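PDB 2O62: hypothetical protein from Nostoc punctiforme, which is of unknown function but combines two domains of the calycin clan, whose members often bind small hydrophobic ligands. Local coordinates for residues A[74-82]-A[95-106]; A[229-237]-A[248-256]. All coordinates share one frame; numbering follows the deposited sequence.

Contact 1: A[74-82]-A[95-106]; sequences FENGSFSEG and ELAFVHENRRLR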
loop_
_atom_site.group_PDB
_atom_site.type_symbol
_atom_site.label_atom_id
_atom_site.label_comp_id
_atom_site.label_asym_id
_atom_site.label_seq_id
_atom_site.Cartn_x
_atom_site.Cartn_y
_atom_site.Cartn_z
ATOM N N PHE A 74 -6.651 9.793 -2.754
ATOM C CA PHE A 74 -5.849 10.999 -2.889
ATOM C C PHE A 74 -6.029 11.647 -4.245
ATOM O O PHE A 74 -6.623 11.061 -5.179
ATOM C CB PHE A 74 -4.377 10.668 -2.626
ATOM C CG PHE A 74 -4.138 10.147 -1.237
ATOM C CD1 PHE A 74 -3.978 11.015 -0.161
ATOM C CD2 PHE A 74 -4.125 8.798 -0.994
ATOM C CE1 PHE A 74 -3.772 10.503 1.131
ATOM C CE2 PHE A 74 -3.900 8.293 0.291
ATOM C CZ PHE A 74 -3.775 9.146 1.340
ATOM N N GLU A 75 -5.582 12.898 -4.356
ATOM C CA GLU A 75 -5.919 13.693 -5.548
ATOM C C GLU A 75 -5.312 13.180 -6.806
ATOM O O GLU A 75 -5.834 13.434 -7.867
ATOM C CB GLU A 75 -5.538 15.164 -5.371
ATOM C CG GLU A 75 -6.385 15.825 -4.352
ATOM C CD GLU A 75 -6.673 17.270 -4.653
ATOM O OE1 GLU A 75 -6.091 17.808 -5.633
ATOM O OE2 GLU A 75 -7.502 17.855 -3.911
ATOM N N ASN A 76 -4.234 12.438 -6.709
ATOM C CA ASN A 76 -3.636 11.816 -7.895
ATOM C C ASN A 76 -4.281 10.495 -8.293
ATOM O O ASN A 76 -3.867 9.853 -9.238
ATOM C CB ASN A 76 -2.119 11.680 -7.712
ATOM C CG ASN A 76 -1.730 10.520 -6.841
ATOM O OD1 ASN A 76 -2.522 10.006 -6.081
ATOM N ND2 ASN A 76 -0.475 10.119 -6.937
ATOM N N GLY A 77 -5.324 10.087 -7.579
ATOM C CA GLY A 77 -6.021 8.853 -7.883
ATOM C C GLY A 77 -5.564 7.694 -7.024
ATOM O O GLY A 77 -6.205 6.661 -7.027
ATOM N N SER A 78 -4.470 7.835 -6.284
ATOM C CA SER A 78 -4.057 6.772 -5.386
ATOM C C SER A 78 -5.128 6.526 -4.336
ATOM O O SER A 78 -5.896 7.414 -4.002
ATOM C CB SER A 78 -2.726 7.110 -4.681
ATOM O OG SER A 78 -1.685 7.228 -5.652
ATOM N N PHE A 79 -5.223 5.301 -3.849
ATOM C CA PHE A 79 -6.304 4.969 -2.918
ATOM C C PHE A 79 -6.005 3.793 -2.050
ATOM O O PHE A 79 -5.020 3.061 -2.229
ATOM C CB PHE A 79 -7.606 4.700 -3.700
ATOM C CG PHE A 79 -7.588 3.441 -4.589
ATOM C CD1 PHE A 79 -7.162 3.515 -5.921
ATOM C CD2 PHE A 79 -8.046 2.187 -4.104
ATOM C CE1 PHE A 79 -7.201 2.385 -6.741
ATOM C CE2 PHE A 79 -8.057 1.061 -4.918
ATOM C CZ PHE A 79 -7.621 1.160 -6.231
ATOM N N SER A 80 -6.897 3.561 -1.110
ATOM C CA SER A 80 -6.884 2.353 -0.339
ATOM C C SER A 80 -8.287 1.844 -0.182
ATOM O O SER A 80 -9.198 2.642 0.040
ATOM C CB SER A 80 -6.323 2.587 1.058
ATOM O OG SER A 80 -6.396 1.411 1.845
ATOM N N GLU A 81 -8.409 0.521 -0.182
ATOM C CA GLU A 81 -9.672 -0.170 0.001
ATOM C C GLU A 81 -9.532 -1.205 1.116
ATOM O O GLU A 81 -8.491 -1.784 1.295
ATOM C CB GLU A 81 -10.109 -0.880 -1.279
ATOM C CG GLU A 81 -11.612 -1.230 -1.218
ATOM C CD GLU A 81 -12.212 -1.805 -2.513
ATOM O OE1 GLU A 81 -11.467 -2.158 -3.456
ATOM O OE2 GLU A 81 -13.465 -1.878 -2.557
ATOM N N GLY A 82 -10.587 -1.395 1.897
ATOM C CA GLY A 82 -10.592 -2.422 2.938
ATOM C C GLY A 82 -11.790 -2.337 3.815
ATOM O O GLY A 82 -12.773 -1.652 3.500
ATOM N N GLU A 95 -6.144 -3.080 0.807
ATOM C CA GLU A 95 -5.362 -2.766 -0.385
ATOM C C GLU A 95 -4.788 -1.358 -0.291
ATOM O O GLU A 95 -5.507 -0.418 0.067
ATOM C CB GLU A 95 -6.271 -2.836 -1.598
ATOM C CG GLU A 95 -5.616 -2.435 -2.914
ATOM C CD GLU A 95 -6.578 -2.447 -4.088
ATOM O OE1 GLU A 95 -7.781 -2.703 -3.886
ATOM O OE2 GLU A 95 -6.149 -2.181 -5.215
ATOM N N LEU A 96 -3.518 -1.218 -0.641
ATOM C CA LEU A 96 -2.897 0.075 -0.856
ATOM C C LEU A 96 -2.556 0.183 -2.338
ATOM O O LEU A 96 -1.824 -0.623 -2.870
ATOM C CB LEU A 96 -1.633 0.172 0.009
ATOM C CG LEU A 96 -1.984 -0.099 1.502
ATOM C CD1 LEU A 96 -0.838 -0.582 2.246
ATOM C CD2 LEU A 96 -2.559 1.034 2.172
ATOM N N ALA A 97 -3.054 1.214 -2.981
ATOM C CA ALA A 97 -2.967 1.355 -4.435
ATOM C C ALA A 97 -2.314 2.687 -4.799
ATOM O O ALA A 97 -2.899 3.738 -4.584
ATOM C CB ALA A 97 -4.394 1.274 -5.039
ATOM N N PHE A 98 -1.089 2.625 -5.323
ATOM C CA PHE A 98 -0.338 3.780 -5.796
ATOM C C PHE A 98 -0.531 4.024 -7.296
ATOM O O PHE A 98 -0.458 3.096 -8.095
ATOM C CB PHE A 98 1.177 3.621 -5.525
ATOM C CG PHE A 98 1.533 3.273 -4.112
ATOM C CD1 PHE A 98 1.615 1.937 -3.698
ATOM C CD2 PHE A 98 1.857 4.278 -3.206
ATOM C CE1 PHE A 98 1.988 1.610 -2.419
ATOM C CE2 PHE A 98 2.206 3.945 -1.902
ATOM C CZ PHE A 98 2.258 2.639 -1.518
ATOM N N VAL A 99 -0.750 5.282 -7.662
ATOM C CA VAL A 99 -0.802 5.729 -9.027
ATOM C C VAL A 99 0.399 6.664 -9.267
ATOM O O VAL A 99 0.704 7.540 -8.457
ATOM C CB VAL A 99 -2.097 6.431 -9.298
ATOM C CG1 VAL A 99 -2.143 6.943 -10.741
ATOM C CG2 VAL A 99 -3.260 5.491 -8.984
ATOM N N HIS A 100 1.109 6.433 -10.361
ATOM C CA HIS A 100 2.227 7.281 -10.781
ATOM C C HIS A 100 2.414 7.232 -12.283
ATOM O O HIS A 100 2.826 6.195 -12.816
ATOM C CB HIS A 100 3.516 6.800 -10.123
ATOM C CG HIS A 100 4.727 7.598 -10.516
ATOM N ND1 HIS A 100 5.037 8.812 -9.936
ATOM C CD2 HIS A 100 5.703 7.354 -11.417
ATOM C CE1 HIS A 100 6.144 9.287 -10.477
ATOM N NE2 HIS A 100 6.563 8.427 -11.387
ATOM N N GLU A 101 2.067 8.326 -12.959
ATOM C CA GLU A 101 2.258 8.450 -14.401
ATOM C C GLU A 101 1.530 7.288 -15.116
ATOM O O GLU A 101 0.313 7.186 -14.994
ATOM C CB GLU A 101 3.770 8.573 -14.729
ATOM C CG GLU A 101 4.400 9.831 -14.086
ATOM C CD GLU A 101 5.864 10.075 -14.446
ATOM O OE1 GLU A 101 6.531 9.162 -15.019
ATOM O OE2 GLU A 101 6.368 11.179 -14.113
ATOM N N ASN A 102 2.251 6.426 -15.831
ATOM C CA ASN A 102 1.629 5.327 -16.607
ATOM C C ASN A 102 1.431 4.022 -15.830
ATOM O O ASN A 102 1.162 3.000 -16.430
ATOM C CB ASN A 102 2.443 5.007 -17.898
ATOM C CG ASN A 102 3.746 4.218 -17.620
ATOM O OD1 ASN A 102 4.562 4.627 -16.754
ATOM N ND2 ASN A 102 3.965 3.100 -18.375
ATOM N N ARG A 103 1.670 4.050 -14.527
ATOM C CA ARG A 103 1.714 2.861 -13.692
ATOM C C ARG A 103 0.764 2.956 -12.528
ATOM O O ARG A 103 0.533 4.041 -11.983
ATOM C CB ARG A 103 3.123 2.674 -13.090
ATOM C CG ARG A 103 4.186 2.206 -14.077
ATOM C CD ARG A 103 4.074 0.760 -14.552
ATOM N NE ARG A 103 3.595 -0.089 -13.468
ATOM C CZ ARG A 103 4.357 -0.627 -12.527
ATOM N NH1 ARG A 103 5.675 -0.552 -12.619
ATOM N NH2 ARG A 103 3.783 -1.293 -11.529
ATOM N N ARG A 104 0.239 1.801 -12.133
ATOM C CA ARG A 104 -0.294 1.614 -10.788
ATOM C C ARG A 104 0.434 0.442 -10.171
ATOM O O ARG A 104 0.863 -0.497 -10.876
ATOM C CB ARG A 104 -1.796 1.389 -10.739
ATOM C CG ARG A 104 -2.591 2.362 -11.545
ATOM C CD ARG A 104 -4.031 2.422 -11.107
ATOM N NE ARG A 104 -4.739 1.186 -11.352
ATOM C CZ ARG A 104 -6.027 0.972 -11.117
ATOM N NH1 ARG A 104 -6.788 1.934 -10.632
ATOM N NH2 ARG A 104 -6.568 -0.210 -11.381
ATOM N N LEU A 105 0.609 0.510 -8.860
ATOM C CA LEU A 105 1.105 -0.618 -8.088
ATOM C C LEU A 105 0.167 -0.759 -6.939
ATOM O O LEU A 105 0.060 0.173 -6.111
ATOM C CB LEU A 105 2.511 -0.407 -7.519
ATOM C CG LEU A 105 2.750 -1.608 -6.562
ATOM C CD1 LEU A 105 3.416 -2.761 -7.345
ATOM C CD2 LEU A 105 3.402 -1.374 -5.308
ATOM N N ARG A 106 -0.518 -1.903 -6.890
ATOM C CA ARG A 106 -1.571 -2.100 -5.904
ATOM C C ARG A 106 -1.221 -3.335 -5.101
ATOM O O ARG A 106 -0.924 -4.384 -5.677
ATOM C CB ARG A 106 -2.922 -2.236 -6.537
ATOM C CG ARG A 106 -3.171 -1.161 -7.487
ATOM C CD ARG A 106 -4.610 -1.066 -7.953
ATOM N NE ARG A 106 -4.976 -2.012 -8.994
ATOM C CZ ARG A 106 -6.004 -2.862 -8.932
ATOM N NH1 ARG A 106 -6.752 -2.978 -7.841
ATOM N NH2 ARG A 106 -6.325 -3.589 -9.990
HETATM O O HOH W 1 0.851 8.021 -5.589
HETATM O O HOH W 2 -9.783 -2.199 -5.376
#

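Contact 2: A[229-237]-A[248-256]; sequences LRQPLFLEA and RMIRSYNDK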
loop_
_atom_site.group_PDB
_atom_site.type_symbol
_atom_site.label_atom_id
_atom_site.label_comp_id
_atom_site.label_asym_id
_atom_site.label_seq_id
_atom_site.Cartn_x
_atom_site.Cartn_y
_atom_site.Cartn_z
ATOM N N LEU A 229 -6.202 -8.061 19.862
ATOM C CA LEU A 229 -7.356 -7.319 20.360
ATOM C C LEU A 229 -6.903 -6.066 21.118
ATOM O O LEU A 229 -5.885 -6.074 21.835
ATOM C CB LEU A 229 -8.235 -8.172 21.294
ATOM C CG LEU A 229 -9.160 -9.184 20.620
ATOM C CD1 LEU A 229 -8.333 -10.369 20.124
ATOM C CD2 LEU A 229 -10.245 -9.657 21.553
ATOM N N ARG A 230 -7.689 -5.009 20.951
ATOM C CA ARG A 230 -7.513 -3.729 21.646
ATOM C C ARG A 230 -6.169 -3.102 21.423
ATOM O O ARG A 230 -5.630 -2.485 22.317
ATOM C CB ARG A 230 -7.778 -3.852 23.145
ATOM C CG ARG A 230 -9.253 -3.940 23.460
ATOM C CD ARG A 230 -9.584 -3.493 24.866
ATOM N NE ARG A 230 -9.445 -2.038 25.120
ATOM C CZ ARG A 230 -9.546 -1.540 26.355
ATOM N NH1 ARG A 230 -9.764 -2.371 27.364
ATOM N NH2 ARG A 230 -9.418 -0.242 26.605
ATOM N N GLN A 231 -5.648 -3.256 20.221
ATOM C CA GLN A 231 -4.480 -2.506 19.786
ATOM C C GLN A 231 -4.797 -1.820 18.459
ATOM O O GLN A 231 -5.545 -2.358 17.610
ATOM C CB GLN A 231 -3.269 -3.439 19.649
ATOM C CG GLN A 231 -2.909 -4.207 20.900
ATOM C CD GLN A 231 -2.285 -3.319 21.982
ATOM O OE1 GLN A 231 -1.789 -2.235 21.667
ATOM N NE2 GLN A 231 -2.312 -3.772 23.260
ATOM N N PRO A 232 -4.226 -0.625 18.240
ATOM C CA PRO A 232 -4.399 0.002 16.922
ATOM C C PRO A 232 -3.607 -0.794 15.884
ATOM O O PRO A 232 -2.640 -1.496 16.253
ATOM C CB PRO A 232 -3.834 1.401 17.114
ATOM C CG PRO A 232 -2.848 1.244 18.193
ATOM C CD PRO A 232 -3.370 0.186 19.130
ATOM N N LEU A 233 -4.058 -0.726 14.639
ATOM C CA LEU A 233 -3.515 -1.484 13.538
ATOM C C LEU A 233 -3.238 -0.583 12.359
ATOM O O LEU A 233 -3.972 0.374 12.078
ATOM C CB LEU A 233 -4.492 -2.572 13.122
ATOM C CG LEU A 233 -4.751 -3.659 14.163
ATOM C CD1 LEU A 233 -6.006 -4.466 13.846
ATOM C CD2 LEU A 233 -3.558 -4.590 14.212
ATOM N N PHE A 234 -2.183 -0.927 11.641
ATOM C CA PHE A 234 -1.662 -0.121 10.530
ATOM C C PHE A 234 -1.291 -1.097 9.402
ATOM O O PHE A 234 -0.502 -2.007 9.606
ATOM C CB PHE A 234 -0.432 0.677 10.971
ATOM C CG PHE A 234 -0.692 1.546 12.190
ATOM C CD1 PHE A 234 -1.164 2.842 12.041
ATOM C CD2 PHE A 234 -0.446 1.073 13.478
ATOM C CE1 PHE A 234 -1.422 3.640 13.142
ATOM C CE2 PHE A 234 -0.717 1.868 14.588
ATOM C CZ PHE A 234 -1.201 3.156 14.420
ATOM N N LEU A 235 -1.942 -0.949 8.260
ATOM C CA LEU A 235 -1.621 -1.708 7.052
ATOM C C LEU A 235 -0.743 -0.779 6.206
ATOM O O LEU A 235 -1.151 0.312 5.903
ATOM C CB LEU A 235 -2.925 -1.975 6.345
ATOM C CG LEU A 235 -2.945 -2.877 5.166
ATOM C CD1 LEU A 235 -2.783 -4.286 5.660
ATOM C CD2 LEU A 235 -4.259 -2.666 4.394
ATOM N N GLU A 236 0.471 -1.211 5.868
ATOM C CA GLU A 236 1.436 -0.332 5.188
ATOM C C GLU A 236 2.054 -1.063 4.005
ATOM O O GLU A 236 2.263 -2.288 4.012
ATOM C CB GLU A 236 2.568 0.240 6.106
ATOM C CG GLU A 236 3.600 1.263 5.387
ATOM C CD GLU A 236 4.562 1.975 6.376
ATOM O OE1 GLU A 236 4.652 1.463 7.509
ATOM O OE2 GLU A 236 5.206 3.029 6.055
ATOM N N ALA A 237 2.285 -0.269 2.969
ATOM C CA ALA A 237 3.014 -0.683 1.791
ATOM C C ALA A 237 3.851 0.511 1.343
ATOM O O ALA A 237 3.584 1.651 1.694
ATOM C CB ALA A 237 2.028 -1.078 0.679
ATOM N N ARG A 248 5.125 5.792 0.547
ATOM C CA ARG A 248 4.592 4.828 1.525
ATOM C C ARG A 248 3.119 5.162 1.789
ATOM O O ARG A 248 2.742 6.336 1.849
ATOM C CB ARG A 248 5.385 4.880 2.807
ATOM C CG ARG A 248 6.833 4.453 2.605
ATOM C CD ARG A 248 7.581 4.432 3.906
ATOM N NE ARG A 248 7.996 5.786 4.357
ATOM C CZ ARG A 248 7.543 6.401 5.465
ATOM N NH1 ARG A 248 6.679 5.818 6.284
ATOM N NH2 ARG A 248 7.983 7.603 5.798
HETATM N N MSE A 249 2.282 4.140 1.952
HETATM C CA MSE A 249 0.883 4.360 2.261
HETATM C C MSE A 249 0.489 3.547 3.498
HETATM O O MSE A 249 0.875 2.411 3.629
HETATM C CB MSE A 249 -0.028 4.055 1.066
HETATM C CG MSE A 249 -1.385 4.565 1.235
HETATM SE SE MSE A 249 -2.752 4.061 -0.099
HETATM C CE MSE A 249 -1.966 4.851 -1.553
ATOM N N ILE A 250 -0.253 4.170 4.406
ATOM C CA ILE A 250 -0.639 3.603 5.696
ATOM C C ILE A 250 -2.142 3.773 5.893
ATOM O O ILE A 250 -2.625 4.903 5.922
ATOM C CB ILE A 250 0.069 4.288 6.833
ATOM C CG1 ILE A 250 1.592 4.291 6.598
ATOM C CG2 ILE A 250 -0.281 3.603 8.143
ATOM C CD1 ILE A 250 2.133 5.581 6.099
ATOM N N ARG A 251 -2.862 2.654 6.011
ATOM C CA ARG A 251 -4.293 2.622 6.359
ATOM C C ARG A 251 -4.396 2.339 7.858
ATOM O O ARG A 251 -3.941 1.299 8.327
ATOM C CB ARG A 251 -5.011 1.516 5.581
ATOM C CG ARG A 251 -6.544 1.510 5.611
ATOM C CD ARG A 251 -7.037 0.204 4.966
ATOM N NE ARG A 251 -8.493 0.147 5.075
ATOM C CZ ARG A 251 -9.340 0.764 4.274
ATOM N NH1 ARG A 251 -8.943 1.410 3.197
ATOM N NH2 ARG A 251 -10.640 0.658 4.533
ATOM N N SER A 252 -4.948 3.280 8.601
ATOM C CA SER A 252 -4.870 3.268 10.070
ATOM C C SER A 252 -6.192 2.929 10.737
ATOM O O SER A 252 -7.212 3.520 10.428
ATOM C CB SER A 252 -4.368 4.614 10.563
ATOM O OG SER A 252 -3.075 4.911 10.035
ATOM N N TYR A 253 -6.133 2.012 11.701
ATOM C CA TYR A 253 -7.282 1.589 12.502
ATOM C C TYR A 253 -7.068 1.945 13.972
ATOM O O TYR A 253 -5.979 1.803 14.489
ATOM C CB TYR A 253 -7.493 0.075 12.408
ATOM C CG TYR A 253 -7.972 -0.386 11.063
ATOM C CD1 TYR A 253 -7.084 -0.476 9.992
ATOM C CD2 TYR A 253 -9.326 -0.665 10.844
ATOM C CE1 TYR A 253 -7.503 -0.866 8.729
ATOM C CE2 TYR A 253 -9.756 -1.058 9.552
ATOM C CZ TYR A 253 -8.831 -1.146 8.526
ATOM O OH TYR A 253 -9.201 -1.501 7.256
ATOM N N ASN A 254 -8.127 2.393 14.659
ATOM C CA ASN A 254 -8.014 2.645 16.117
ATOM C C ASN A 254 -8.116 1.316 16.900
ATOM O O ASN A 254 -8.385 0.242 16.304
ATOM C CB ASN A 254 -9.027 3.699 16.619
ATOM C CG ASN A 254 -10.410 3.252 16.565
ATOM O OD1 ASN A 254 -10.701 2.066 16.469
ATOM N ND2 ASN A 254 -11.325 4.205 16.697
ATOM N N ASP A 255 -7.860 1.354 18.210
ATOM C CA ASP A 255 -7.895 0.119 19.011
ATOM C C ASP A 255 -9.286 -0.459 19.253
ATOM O O ASP A 255 -9.418 -1.491 19.913
ATOM C CB ASP A 255 -7.115 0.272 20.306
ATOM C CG ASP A 255 -7.770 1.166 21.306
ATOM O OD1 ASP A 255 -8.942 1.573 21.132
ATOM O OD2 ASP A 255 -7.061 1.428 22.308
ATOM N N LYS A 256 -10.319 0.169 18.679
ATOM C CA LYS A 256 -11.657 -0.421 18.645
ATOM C C LYS A 256 -11.916 -1.153 17.309
ATOM O O LYS A 256 -13.045 -1.609 17.054
ATOM C CB LYS A 256 -12.738 0.645 18.883
ATOM C CG LYS A 256 -12.658 1.321 20.267
ATOM C CD LYS A 256 -13.857 2.255 20.514
HETATM O O HOH W 3 -4.615 -0.103 22.790
HETATM O O HOH W 4 -8.141 1.422 24.718
HETATM O O HOH W 5 -10.304 -4.315 19.476
HETATM O O HOH W 6 -10.315 -0.286 23.108
#

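Contact 1: A[74-82]-A[95-106]
Within the antiparallel sheet of the N-terminal calycin-like domain, F79 of strand 79-81 pairs with A97 of strand 95-100, and the F79 ring lies flat against the methyl group of A97. That CH-pi contact puts A97 CB 3.4 Å from the ring centroid, almost on the normal. With its CG set between the backbone N and the carbonyl carbon (chi1 67°), the ring folds across toward the neighbouring strand. R104 NH1 meets the rim of the ring near its plane, while the guanidinium itself is held by N12 and E125. E95 OE2 comes to 3.8 Å from F79 CE2 and also accepts from R106 NH1 at 2.8 Å in a salt bridge. Beyond the regular pairing, the hydroxyl of S78, rather than a backbone carbonyl, receives V99 N, at 2.9 Å from S78 OG, and S78 OG in turn donates to N76 OD1, which closes an Asx turn by taking S78 N as well. A water joins N76 ND2, S78 OG and V99 O. On the opposite side of the sheet from F79, S80 OG gives its proton to E95 O at 2.7 Å, and E81 N reaches the same oxygen from the other face of its carbonyl plane. The carboxylates of E81 and E95 lie close, with OE1 atoms 3.8 Å apart; the water donating to both, and R106 beside E95, probably ease their repulsion.

Contact 2: A[229-237]-A[248-256]
Strands 233-237 and 248-253 run antiparallel, their axes 4.6 Å apart at closest, and the hydrogen-bonded pairs L233-Y253, L235-R251 and A237-M249 are each joined by two backbone bonds. On the face bearing F234, E236, I250 and S252, the side chain of E236, in the conformer described, one of two, is extended and runs alongside I250, its CD 3.8 Å from I250 CG1. In that same conformer its OE2 takes R248 NH1 in a 3.2 Å salt bridge; the oxygen sits in the guanidinium plane, although the carboxylate is turned 51° from it, and R248 has a second acidic partner in E267. The F234 ring turns its edge to its neighbours, with CD1 3.5 Å from S252 OG and 4.1 Å from I250 CG2; S252 OG also bonds a glycerol, probably from the crystallisation liquor. On the other face L235 and R251 lie side by side. R251 keeps CG opposite its backbone N (chi1 -168°) and stays extended as far as NE, which gives a straight 2.8 Å bond to Y253 OH; that hydroxyl is also bonded to L83. Past the paired strands, P232 CB rests 3.4 Å from Y253 O, and solvent takes over the bridging: waters link the backbone N and O and the guanidinium of R230 to D255, one of them only weakly. N254 closes an Asx turn with K256 N, while its ND2 hydrogen-bonds E258 OE1. The two strands form a beta hairpin of the closed, up-and-down antiparallel barrel of the C-terminal domain, an architecture characteristic of the calycin clan.

Contacts 1 and 2 belong to different calycin-like domains, with centres about 18 Å apart, yet their strands meet directly where the two sheets face each other. S80 OG, on the side of contact 1 away from the F79 ring, probably hydrogen-bonds R251 NH1 of contact 2 at 2.9 Å, while R251 NH2 bonds G70 O. Packing continues alongside: L96 CD1 lies 3.2 Å from A237 N, and the selenium of M249 is 3.3 Å from F79 O. F98 also packs against both A237 and M249. The L96 side of contact 1 thus meets the side of contact 2 that carries A237, M249 and R251, whereas the glycerol bound by S252 lies on the opposite face of the second hairpin.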